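PDB 3CSS: 6-phosphogluconolactonase from Leishmania braziliensis, which probably hydrolyses 6-phosphogluconolactone to 6-phosphogluconate, the second step in the oxidative stage of the pentose phosphate pathway. Local coordinates for residues E23-A28 / V156-L161; G74-L79 / E84-S89; K144-N147 / S152-V155; S176-D181 / V185-F190. One frame throughout, in Å; residues are numbered along the deposited sequence.

Contact 1 of 4, residues E23-A28 / V156-L161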
loop_
_atom_site.group_PDB
_atom_site.type_symbol
_atom_site.label_atom_id
_atom_site.label_comp_id
_atom_site.label_asym_id
_atom_site.label_seq_id
_atom_site.Cartn_x
_atom_site.Cartn_y
_atom_site.Cartn_z
ATOM N N GLU A 23 -4.291 -11.733 10.821
ATOM C CA GLU A 23 -3.802 -11.805 12.206
ATOM C C GLU A 23 -3.031 -10.560 12.638
ATOM O O GLU A 23 -3.188 -10.088 13.757
ATOM C CB GLU A 23 -2.936 -13.057 12.421
ATOM C CG GLU A 23 -3.739 -14.351 12.514
ATOM C CD GLU A 23 -4.876 -14.268 13.535
ATOM O OE1 GLU A 23 -4.644 -13.747 14.656
ATOM O OE2 GLU A 23 -6.005 -14.706 13.218
ATOM N N VAL A 24 -2.197 -10.031 11.747
ATOM C CA VAL A 24 -1.461 -8.799 12.025
ATOM C C VAL A 24 -2.420 -7.620 12.256
ATOM O O VAL A 24 -2.285 -6.875 13.228
ATOM C CB VAL A 24 -0.481 -8.452 10.893
ATOM C CG1 VAL A 24 0.178 -7.080 11.171
ATOM C CG2 VAL A 24 0.580 -9.552 10.722
ATOM N N ILE A 25 -3.415 -7.481 11.385
ATOM C CA ILE A 25 -4.423 -6.432 11.526
ATOM C C ILE A 25 -5.183 -6.563 12.851
ATOM O O ILE A 25 -5.317 -5.581 13.605
ATOM C CB ILE A 25 -5.397 -6.434 10.331
ATOM C CG1 ILE A 25 -4.639 -6.060 9.052
ATOM C CG2 ILE A 25 -6.550 -5.471 10.581
ATOM C CD1 ILE A 25 -5.377 -6.422 7.750
ATOM N N LEU A 26 -5.663 -7.769 13.159
ATOM C CA LEU A 26 -6.419 -7.977 14.410
ATOM C C LEU A 26 -5.575 -7.766 15.668
ATOM O O LEU A 26 -6.091 -7.298 16.679
ATOM C CB LEU A 26 -7.042 -9.369 14.455
ATOM C CG LEU A 26 -8.053 -9.708 13.362
ATOM C CD1 LEU A 26 -8.559 -11.123 13.546
ATOM C CD2 LEU A 26 -9.193 -8.705 13.302
ATOM N N ALA A 27 -4.289 -8.104 15.594
ATOM C CA ALA A 27 -3.344 -7.889 16.696
ATOM C C ALA A 27 -3.205 -6.394 16.992
ATOM O O ALA A 27 -3.254 -5.976 18.150
ATOM C CB ALA A 27 -1.981 -8.488 16.344
ATOM N N ALA A 28 -3.063 -5.592 15.937
ATOM C CA ALA A 28 -2.944 -4.136 16.074
ATOM C C ALA A 28 -4.218 -3.510 16.659
ATOM O O ALA A 28 -4.142 -2.589 17.484
ATOM C CB ALA A 28 -2.592 -3.499 14.729
ATOM N N VAL A 156 0.830 5.972 9.722
ATOM C CA VAL A 156 -0.052 4.848 9.430
ATOM C C VAL A 156 0.309 3.672 10.338
ATOM O O VAL A 156 1.480 3.336 10.479
ATOM C CB VAL A 156 0.039 4.472 7.938
ATOM C CG1 VAL A 156 -0.821 3.259 7.641
ATOM C CG2 VAL A 156 -0.344 5.670 7.082
ATOM N N ASP A 157 -0.685 3.020 10.932
ATOM C CA ASP A 157 -0.420 1.847 11.787
ATOM C C ASP A 157 0.007 0.604 10.989
ATOM O O ASP A 157 0.992 -0.072 11.330
ATOM C CB ASP A 157 -1.632 1.511 12.663
ATOM C CG ASP A 157 -1.900 2.577 13.700
ATOM O OD1 ASP A 157 -1.138 2.618 14.690
ATOM O OD2 ASP A 157 -2.820 3.389 13.494
ATOM N N ILE A 158 -0.726 0.319 9.924
ATOM C CA ILE A 158 -0.436 -0.823 9.061
ATOM C C ILE A 158 -0.560 -0.418 7.605
ATOM O O ILE A 158 -1.625 0.024 7.173
ATOM C CB ILE A 158 -1.405 -2.012 9.311
ATOM C CG1 ILE A 158 -1.323 -2.468 10.763
ATOM C CG2 ILE A 158 -1.116 -3.172 8.299
ATOM C CD1 ILE A 158 -2.380 -3.470 11.143
ATOM N N VAL A 159 0.540 -0.570 6.868
ATOM C CA VAL A 159 0.554 -0.420 5.414
ATOM C C VAL A 159 0.620 -1.804 4.783
ATOM O O VAL A 159 1.600 -2.535 4.962
ATOM C CB VAL A 159 1.728 0.469 4.890
ATOM C CG1 VAL A 159 1.675 0.563 3.347
ATOM C CG2 VAL A 159 1.724 1.869 5.549
ATOM N N LEU A 160 -0.417 -2.159 4.034
ATOM C CA LEU A 160 -0.403 -3.366 3.261
ATOM C C LEU A 160 0.235 -3.043 1.911
ATOM O O LEU A 160 -0.060 -1.988 1.331
ATOM C CB LEU A 160 -1.820 -3.869 3.031
ATOM C CG LEU A 160 -2.606 -4.274 4.269
ATOM C CD1 LEU A 160 -4.035 -4.639 3.834
ATOM C CD2 LEU A 160 -1.919 -5.456 4.933
ATOM N N LEU A 161 1.067 -3.958 1.405
ATOM C CA LEU A 161 1.769 -3.766 0.146
ATOM C C LEU A 161 1.817 -5.062 -0.644
ATOM O O LEU A 161 1.627 -6.142 -0.101
ATOM C CB LEU A 161 3.216 -3.284 0.392
ATOM C CG LEU A 161 3.445 -1.914 1.018
ATOM C CD1 LEU A 161 4.948 -1.790 1.256
ATOM C CD2 LEU A 161 2.921 -0.796 0.120
#
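The carbonyl oxygen of Val24 accepts the helical hydrogen bond from Ala28 N at 3.1 Å, and the methyl CD1 of Ile158 comes within 4.0 Å of that same oxygen. The polar group is thus already engaged inside the helix, and what the strand offers it is only hydrocarbon. Ile158 carries most of the contact, chiefly through this methyl. Its CG1 branch stands beside the backbone N (chi1 -59°) and continues extended to CD1 (chi2 171°), which sends the tip out of the sheet and into the face of the helix. There CD1 lies 3.6 Å from Ala28 CB and 3.6 Å from Ile25 CA, close enough to touch the helical backbone itself. The small side chain of Ala28 permits this approach. The side chain of Ile25 lies roughly perpendicular to that of Ile158, with Ile25 CG1 4.0 Å from Ile158 CD1, while Val24 CG1 makes a looser flank at 4.4 Å from the same methyl. A beta-branched, wholly apolar residue such as isoleucine suits a buried strand position and still reaches across to a helix. The axes of 23-28 and 158-161 approach to 10.3 Å and run nearly antiparallel, as expected of a helix packed on a parallel alpha/beta sheet. Helix 14-30 belongs to the beta-alpha-beta crossover from strand 7-10 to strand 39-43. On its way it covers strand 158-162 and also strand 214-219, where Val24 touches Val216; Leu41 of strand 39-43 packs beside Ile158, and helix 50-59 covers Leu160 nearby.

Contact 2 of 4, residues G74-L79 / E84-S89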
loop_
_atom_site.group_PDB
_atom_site.type_symbol
_atom_site.label_atom_id
_atom_site.label_comp_id
_atom_site.label_asym_id
_atom_site.label_seq_id
_atom_site.Cartn_x
_atom_site.Cartn_y
_atom_site.Cartn_z
ATOM N N GLY A 74 -3.489 3.026 -0.150
ATOM C CA GLY A 74 -2.052 3.286 -0.267
ATOM C C GLY A 74 -1.559 3.685 -1.660
ATOM O O GLY A 74 -0.544 4.354 -1.787
ATOM N N ASP A 75 -2.288 3.274 -2.688
ATOM C CA ASP A 75 -2.095 3.763 -4.031
ATOM C C ASP A 75 -3.357 3.527 -4.816
ATOM O O ASP A 75 -4.218 2.734 -4.417
ATOM C CB ASP A 75 -0.891 3.121 -4.723
ATOM C CG ASP A 75 -1.133 1.672 -5.148
ATOM O OD1 ASP A 75 -1.289 0.787 -4.267
ATOM O OD2 ASP A 75 -1.099 1.404 -6.370
ATOM N N GLU A 76 -3.475 4.225 -5.931
ATOM C CA GLU A 76 -4.694 4.115 -6.729
ATOM C C GLU A 76 -4.443 4.405 -8.191
ATOM O O GLU A 76 -3.637 5.264 -8.554
ATOM C CB GLU A 76 -5.801 5.005 -6.146
ATOM C CG GLU A 76 -7.129 5.011 -6.911
ATOM C CD GLU A 76 -7.811 3.642 -6.975
ATOM O OE1 GLU A 76 -7.188 2.684 -7.482
ATOM O OE2 GLU A 76 -8.998 3.542 -6.563
ATOM N N ARG A 77 -5.152 3.657 -9.019
ATOM C CA ARG A 77 -5.230 3.913 -10.446
ATOM C C ARG A 77 -6.213 5.049 -10.691
ATOM O O ARG A 77 -7.357 4.994 -10.209
ATOM C CB ARG A 77 -5.724 2.649 -11.158
ATOM C CG ARG A 77 -4.788 1.468 -11.087
ATOM C CD ARG A 77 -4.971 0.628 -9.818
ATOM N NE ARG A 77 -4.119 -0.563 -9.801
ATOM C CZ ARG A 77 -4.441 -1.762 -10.277
ATOM N NH1 ARG A 77 -5.607 -1.979 -10.859
ATOM N NH2 ARG A 77 -3.560 -2.770 -10.187
ATOM N N LEU A 78 -5.818 6.055 -11.474
ATOM C CA LEU A 78 -6.674 7.233 -11.687
ATOM C C LEU A 78 -7.737 6.956 -12.740
ATOM O O LEU A 78 -7.736 7.510 -13.853
ATOM C CB LEU A 78 -5.842 8.467 -12.005
ATOM C CG LEU A 78 -4.881 8.834 -10.866
ATOM C CD1 LEU A 78 -4.061 10.066 -11.212
ATOM C CD2 LEU A 78 -5.634 9.016 -9.540
ATOM N N LEU A 79 -8.633 6.055 -12.349
ATOM C CA LEU A 79 -9.829 5.696 -13.091
ATOM C C LEU A 79 -11.033 6.042 -12.196
ATOM O O LEU A 79 -10.871 6.343 -11.016
ATOM C CB LEU A 79 -9.789 4.195 -13.411
ATOM C CG LEU A 79 -8.580 3.709 -14.225
ATOM C CD1 LEU A 79 -8.331 2.222 -14.026
ATOM C CD2 LEU A 79 -8.731 4.039 -15.711
ATOM N N GLU A 84 -13.759 -1.092 -12.818
ATOM C CA GLU A 84 -13.413 -2.358 -12.176
ATOM C C GLU A 84 -11.901 -2.500 -11.927
ATOM O O GLU A 84 -11.472 -3.256 -11.054
ATOM C CB GLU A 84 -13.955 -3.529 -13.007
ATOM C CG GLU A 84 -13.706 -4.889 -12.395
ATOM C CD GLU A 84 -14.764 -5.911 -12.751
ATOM O OE1 GLU A 84 -15.793 -5.547 -13.373
ATOM O OE2 GLU A 84 -14.562 -7.091 -12.390
ATOM N N GLN A 85 -11.093 -1.754 -12.673
ATOM C CA GLN A 85 -9.646 -1.759 -12.468
ATOM C C GLN A 85 -9.150 -0.695 -11.473
ATOM O O GLN A 85 -7.936 -0.519 -11.311
ATOM C CB GLN A 85 -8.929 -1.616 -13.811
ATOM C CG GLN A 85 -8.936 -2.907 -14.612
ATOM C CD GLN A 85 -8.030 -2.828 -15.813
ATOM O OE1 GLN A 85 -8.374 -2.208 -16.817
ATOM N NE2 GLN A 85 -6.850 -3.446 -15.711
ATOM N N SER A 86 -10.066 -0.001 -10.797
ATOM C CA SER A 86 -9.673 0.823 -9.654
ATOM C C SER A 86 -9.551 -0.053 -8.398
ATOM O O SER A 86 -10.301 -1.026 -8.217
ATOM C CB SER A 86 -10.654 1.972 -9.405
ATOM O OG SER A 86 -11.823 1.510 -8.794
ATOM N N ASN A 87 -8.616 0.323 -7.530
ATOM C CA ASN A 87 -8.437 -0.367 -6.247
ATOM C C ASN A 87 -9.653 -0.129 -5.346
ATOM O O ASN A 87 -10.046 -1.010 -4.591
ATOM C CB ASN A 87 -7.138 0.045 -5.542
ATOM C CG ASN A 87 -5.888 -0.380 -6.300
ATOM O OD1 ASN A 87 -5.896 -1.380 -7.025
ATOM N ND2 ASN A 87 -4.799 0.347 -6.093
ATOM N N PHE A 88 -10.251 1.049 -5.462
ATOM C CA PHE A 88 -11.449 1.369 -4.705
ATOM C C PHE A 88 -12.596 0.416 -5.022
ATOM O O PHE A 88 -13.275 -0.067 -4.128
ATOM C CB PHE A 88 -11.872 2.802 -4.967
ATOM C CG PHE A 88 -13.068 3.215 -4.174
ATOM C CD1 PHE A 88 -12.933 3.572 -2.838
ATOM C CD2 PHE A 88 -14.325 3.202 -4.744
ATOM C CE1 PHE A 88 -14.061 3.963 -2.091
ATOM C CE2 PHE A 88 -15.458 3.575 -4.004
ATOM C CZ PHE A 88 -15.311 3.954 -2.669
ATOM N N SER A 89 -12.803 0.144 -6.298
ATOM C CA SER A 89 -13.829 -0.805 -6.713
ATOM C C SER A 89 -13.579 -2.170 -6.081
ATOM O O SER A 89 -14.467 -2.763 -5.461
ATOM C CB SER A 89 -13.839 -0.955 -8.229
ATOM O OG SER A 89 -14.785 -1.937 -8.617
HETATM O O HOH W 1 -2.288 -0.517 -7.523
HETATM O O HOH W 2 -6.593 -4.388 -12.407
#
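The backbone at Glu76 passes that of Asn87 with their CA atoms 5.9 Å apart, and the chain from 75 to 79 and that from 85 to 88 run 119° apart. Glu76 bends at chi2 (62°) so that its carboxylate meets the first turn of the helix. OE1 is gripped twice: Asn87 N donates to its syn lone pair at 2.8 Å, and Arg77 N, from Glu76's own strand, reaches its anti side at 2.7 Å. The other oxygen, OE2, takes Phe88 N at 3.0 Å and forms a salt bridge with Arg109, which should hold the carboxylate's rotation fixed. A glutamate suits this place because its two oxygens can serve successive amides at once. Asn87 in turn donates through ND2 to Asp75 O at 3.0 Å, approaching from 52° above the carbonyl plane. The same ND2 shares a water with Arg77 NE and Asp75 OD2, the latter also bonded to Ser171. Arg77 NH1 donates to Gln85 O at 2.8 Å in the guanidinium plane, while Asn87 OD1, held by Gly46 N, lies over one guanidinium face. Ser86 is the N-cap, its OG accepting from Ser89 N at 3.0 Å and also bonded to Asp83 O. The contact thus fastens helix 87-96 to the end of strand 69-77, which lies in the central sheet between strands 39-43 and 201-204.

Contact 3 of 4, residues K144-N147 / S152-V155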
loop_
_atom_site.group_PDB
_atom_site.type_symbol
_atom_site.label_atom_id
_atom_site.label_comp_id
_atom_site.label_asym_id
_atom_site.label_seq_id
_atom_site.Cartn_x
_atom_site.Cartn_y
_atom_site.Cartn_z
ATOM N N LYS A 144 2.724 13.540 12.415
ATOM C CA LYS A 144 3.849 14.049 13.172
ATOM C C LYS A 144 4.764 14.880 12.278
ATOM O O LYS A 144 4.811 14.693 11.073
ATOM C CB LYS A 144 4.582 12.897 13.845
ATOM C CG LYS A 144 3.801 12.366 15.047
ATOM C CD LYS A 144 4.701 11.682 16.060
ATOM C CE LYS A 144 4.328 12.050 17.481
ATOM N NZ LYS A 144 5.296 11.461 18.436
ATOM N N GLN A 145 5.475 15.828 12.883
ATOM C CA GLN A 145 6.391 16.673 12.131
ATOM C C GLN A 145 7.556 15.846 11.625
ATOM O O GLN A 145 8.057 14.985 12.339
ATOM C CB GLN A 145 6.911 17.807 12.997
ATOM C CG GLN A 145 7.780 18.792 12.202
ATOM C CD GLN A 145 7.331 20.228 12.345
ATOM O OE1 GLN A 145 6.439 20.529 13.120
ATOM N NE2 GLN A 145 7.980 21.134 11.611
ATOM N N ILE A 146 7.965 16.094 10.384
ATOM C CA ILE A 146 9.174 15.489 9.820
ATOM C C ILE A 146 10.382 16.327 10.235
ATOM O O ILE A 146 10.493 17.508 9.890
ATOM C CB ILE A 146 9.128 15.400 8.279
ATOM C CG1 ILE A 146 7.953 14.536 7.814
ATOM C CG2 ILE A 146 10.430 14.825 7.720
ATOM C CD1 ILE A 146 7.750 14.627 6.309
ATOM N N ASN A 147 11.297 15.696 10.952
ATOM C CA ASN A 147 12.447 16.378 11.502
ATOM C C ASN A 147 13.253 17.085 10.408
ATOM O O ASN A 147 13.543 16.487 9.359
ATOM C CB ASN A 147 13.320 15.374 12.260
ATOM C CG ASN A 147 14.515 16.018 12.928
ATOM O OD1 ASN A 147 14.476 17.172 13.301
ATOM N ND2 ASN A 147 15.587 15.253 13.091
ATOM N N SER A 152 4.690 17.811 7.793
ATOM C CA SER A 152 4.284 16.649 8.581
ATOM C C SER A 152 3.996 15.428 7.708
ATOM O O SER A 152 3.828 15.534 6.477
ATOM C CB SER A 152 3.057 16.979 9.425
ATOM O OG SER A 152 3.357 18.075 10.263
ATOM N N VAL A 153 3.936 14.277 8.373
ATOM C CA VAL A 153 3.666 12.998 7.739
ATOM C C VAL A 153 2.542 12.304 8.508
ATOM O O VAL A 153 2.553 12.316 9.748
ATOM C CB VAL A 153 4.952 12.096 7.718
ATOM C CG1 VAL A 153 5.393 11.666 9.133
ATOM C CG2 VAL A 153 4.737 10.896 6.855
ATOM N N PRO A 154 1.563 11.725 7.784
ATOM C CA PRO A 154 0.595 10.887 8.472
ATOM C C PRO A 154 1.289 9.623 8.964
ATOM O O PRO A 154 2.165 9.090 8.281
ATOM C CB PRO A 154 -0.463 10.591 7.403
ATOM C CG PRO A 154 0.217 10.737 6.112
ATOM C CD PRO A 154 1.318 11.770 6.328
ATOM N N VAL A 155 0.947 9.208 10.180
ATOM C CA VAL A 155 1.512 8.009 10.790
ATOM C C VAL A 155 0.505 6.893 10.620
ATOM O O VAL A 155 -0.565 6.887 11.238
ATOM C CB VAL A 155 1.873 8.226 12.272
ATOM C CG1 VAL A 155 2.424 6.943 12.873
ATOM C CG2 VAL A 155 2.873 9.380 12.396
#
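Standing beside its backbone N (chi1 -61°), CG1 of Ile146 is brought to 3.9 Å from Val153 CB, the two side chains roughly perpendicular. CG1 of Val153 sits between its own N and carbonyl carbon (chi1 66°), the crowded position, which places it 3.6 Å from Lys144 O and 4.1 Å from Ile146 CG1. The pair sits in an antiparallel beta hairpin built on strands 143-145 and 152-154, separate from the main sheet. Its hydrogen-bonded pair is Lys144 with Val153: Lys144 N donates to Val153 O at 2.9 Å, and Val153 N returns a bond of 2.9 Å to Lys144 O. Both side chains of this pair emerge on the same face. The aliphatic part of Lys144 is used as well, its CG lying 4.1 Å from Val155 CG2, so that lysine can cover a valine while sending its ammonium onward along a chain bent at chi3. Val153, buried, packs on Val208 and Tyr211 of helix 206-211, which explains an apolar beta-branched residue here. Beyond the paired strands, Thr149 in the connecting turn receives Gln145 NE2 on its O and bonds Ile146 O through its OG1. Gln145 and Ser152 form the non-hydrogen-bonded pair, with CA atoms only 4.1 Å apart and diverging side chains. At this close point Ser152 CA makes a CA-H...O contact with Lys144 O, 3.2 Å long and 120° at the hydrogen.

Contact 4 of 4, residues S176-D181 / V185-F190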
loop_
_atom_site.group_PDB
_atom_site.type_symbol
_atom_site.label_atom_id
_atom_site.label_comp_id
_atom_site.label_asym_id
_atom_site.label_seq_id
_atom_site.Cartn_x
_atom_site.Cartn_y
_atom_site.Cartn_z
ATOM N N SER A 176 9.941 6.447 -12.079
ATOM C CA SER A 176 8.821 7.371 -11.904
ATOM C C SER A 176 9.206 8.511 -10.954
ATOM O O SER A 176 10.187 8.414 -10.208
ATOM C CB SER A 176 7.605 6.636 -11.324
ATOM O OG SER A 176 7.820 6.245 -9.965
ATOM N N VAL A 177 8.404 9.578 -10.946
ATOM C CA VAL A 177 8.542 10.630 -9.947
ATOM C C VAL A 177 8.580 10.058 -8.511
ATOM O O VAL A 177 9.462 10.406 -7.726
ATOM C CB VAL A 177 7.401 11.694 -10.074
ATOM C CG1 VAL A 177 7.371 12.579 -8.849
ATOM C CG2 VAL A 177 7.601 12.525 -11.335
ATOM N N ALA A 178 7.656 9.142 -8.213
ATOM C CA ALA A 178 7.523 8.551 -6.873
ATOM C C ALA A 178 8.782 7.827 -6.421
ATOM O O ALA A 178 9.082 7.771 -5.241
ATOM C CB ALA A 178 6.331 7.602 -6.843
ATOM N N ALA A 179 9.522 7.241 -7.358
ATOM C CA ALA A 179 10.706 6.477 -6.991
ATOM C C ALA A 179 11.760 7.301 -6.265
ATOM O O ALA A 179 12.547 6.747 -5.509
ATOM C CB ALA A 179 11.307 5.818 -8.232
ATOM N N THR A 180 11.807 8.614 -6.527
ATOM C CA THR A 180 12.778 9.498 -5.881
ATOM C C THR A 180 12.119 10.689 -5.188
ATOM O O THR A 180 12.806 11.658 -4.822
ATOM C CB THR A 180 13.860 10.001 -6.885
ATOM O OG1 THR A 180 13.236 10.717 -7.980
ATOM C CG2 THR A 180 14.664 8.829 -7.423
ATOM N N ASP A 181 10.818 10.595 -4.940
ATOM C CA ASP A 181 10.096 11.698 -4.315
ATOM C C ASP A 181 10.259 11.607 -2.822
ATOM O O ASP A 181 9.659 10.741 -2.186
ATOM C CB ASP A 181 8.620 11.672 -4.695
ATOM C CG ASP A 181 7.862 12.918 -4.233
ATOM O OD1 ASP A 181 8.317 13.604 -3.282
ATOM O OD2 ASP A 181 6.803 13.203 -4.828
ATOM N N VAL A 185 3.807 13.763 0.674
ATOM C CA VAL A 185 3.076 12.654 1.297
ATOM C C VAL A 185 2.481 11.725 0.226
ATOM O O VAL A 185 2.529 10.509 0.359
ATOM C CB VAL A 185 1.934 13.185 2.210
ATOM C CG1 VAL A 185 1.040 12.083 2.697
ATOM C CG2 VAL A 185 2.508 13.973 3.406
ATOM N N VAL A 186 1.877 12.316 -0.804
ATOM C CA VAL A 186 1.333 11.566 -1.934
ATOM C C VAL A 186 2.081 11.988 -3.192
ATOM O O VAL A 186 2.186 13.187 -3.497
ATOM C CB VAL A 186 -0.197 11.826 -2.130
ATOM C CG1 VAL A 186 -0.757 10.977 -3.244
ATOM C CG2 VAL A 186 -0.952 11.597 -0.847
ATOM N N SER A 187 2.612 11.005 -3.910
ATOM C CA SER A 187 3.346 11.259 -5.137
ATOM C C SER A 187 2.606 10.606 -6.311
ATOM O O SER A 187 1.477 10.137 -6.163
ATOM C CB SER A 187 4.759 10.705 -5.004
ATOM O OG SER A 187 5.608 11.138 -6.059
ATOM N N VAL A 188 3.249 10.600 -7.472
ATOM C CA VAL A 188 2.624 10.189 -8.714
ATOM C C VAL A 188 3.549 9.297 -9.541
ATOM O O VAL A 188 4.775 9.347 -9.403
ATOM C CB VAL A 188 2.223 11.438 -9.539
ATOM C CG1 VAL A 188 1.253 12.291 -8.723
ATOM C CG2 VAL A 188 3.443 12.248 -9.968
ATOM N N SER A 189 2.959 8.506 -10.424
ATOM C CA SER A 189 3.731 7.656 -11.311
ATOM C C SER A 189 2.882 7.142 -12.440
ATOM O O SER A 189 1.663 7.109 -12.331
ATOM C CB SER A 189 4.222 6.441 -10.545
ATOM O OG SER A 189 3.106 5.691 -10.106
ATOM N N PHE A 190 3.557 6.726 -13.502
ATOM C CA PHE A 190 2.963 5.899 -14.550
ATOM C C PHE A 190 3.628 4.511 -14.442
ATOM O O PHE A 190 4.825 4.399 -14.110
ATOM C CB PHE A 190 3.207 6.518 -15.943
ATOM C CG PHE A 190 2.275 5.998 -17.002
ATOM C CD1 PHE A 190 1.008 6.553 -17.134
ATOM C CD2 PHE A 190 2.644 4.945 -17.837
ATOM C CE1 PHE A 190 0.122 6.091 -18.081
ATOM C CE2 PHE A 190 1.768 4.463 -18.792
ATOM C CZ PHE A 190 0.499 5.056 -18.929
#
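Ser187 OG donates to Asp181 OD2 at 2.7 Å, meeting the carboxylate on its anti side and 21° out of its plane. Asp181 reaches the serine because its CG is anti to the backbone N (chi1 -172°). The same hydroxyl lies 3.3 Å from Ala178 CA, where a small residue lets the turn settle on the strand. Next along, Ala178 N makes a weak hydrogen bond of 3.1 Å to Val188 O. Val177 and Val188 run alongside each other in the same sense, with Val177 CB 4.0 Å from Val188 CG2. At the far end Ser176 CB and Ser189 CB are pressed to 3.5 Å, a tight fit that two small serines can tolerate. Further bonds position these groups. OD2 of Asp181 is also bonded to His184 ND1, and its OD1 to Glu183 N. Ser176 OG accepts from Ala179 N in an ST motif and is bonded to Phe173 O, while Ser189 OG is bonded to Ser171 O. The loop 176-181, coiled at 177-179, packs against strand 186-189, the outermost strand on its side of the main sheet, antiparallel to strand 201-204; Trp127 of helix 123-140 touches Val177, Val188 and Asp181.

From the N terminus, the chain lays down helix 14-30, whose partner in contact 1 is segment 156-161, which begins 128 residues after 23-28 ends and leads into strand 158-162. Contacts 2 and 3 are both nested within that long loop and follow one another: the first closes a short turn from strand 69-77 into helix 87-96, the second the hairpin, whose segment 152-155 runs straight into 156-161. Contact 4 opens afterwards and closes the short turn between loop 176-181 and strand 186-189, so no two loops cross. Contacts 1, 2 and 4 all reach the main sheet, contact 1 on the opposite side of the chain's centre from contacts 2 and 4. Contact 3 meets contact 4 through Pro154 and Ser152 against Val185, joining the hairpin to the residue that leads into the edge strand.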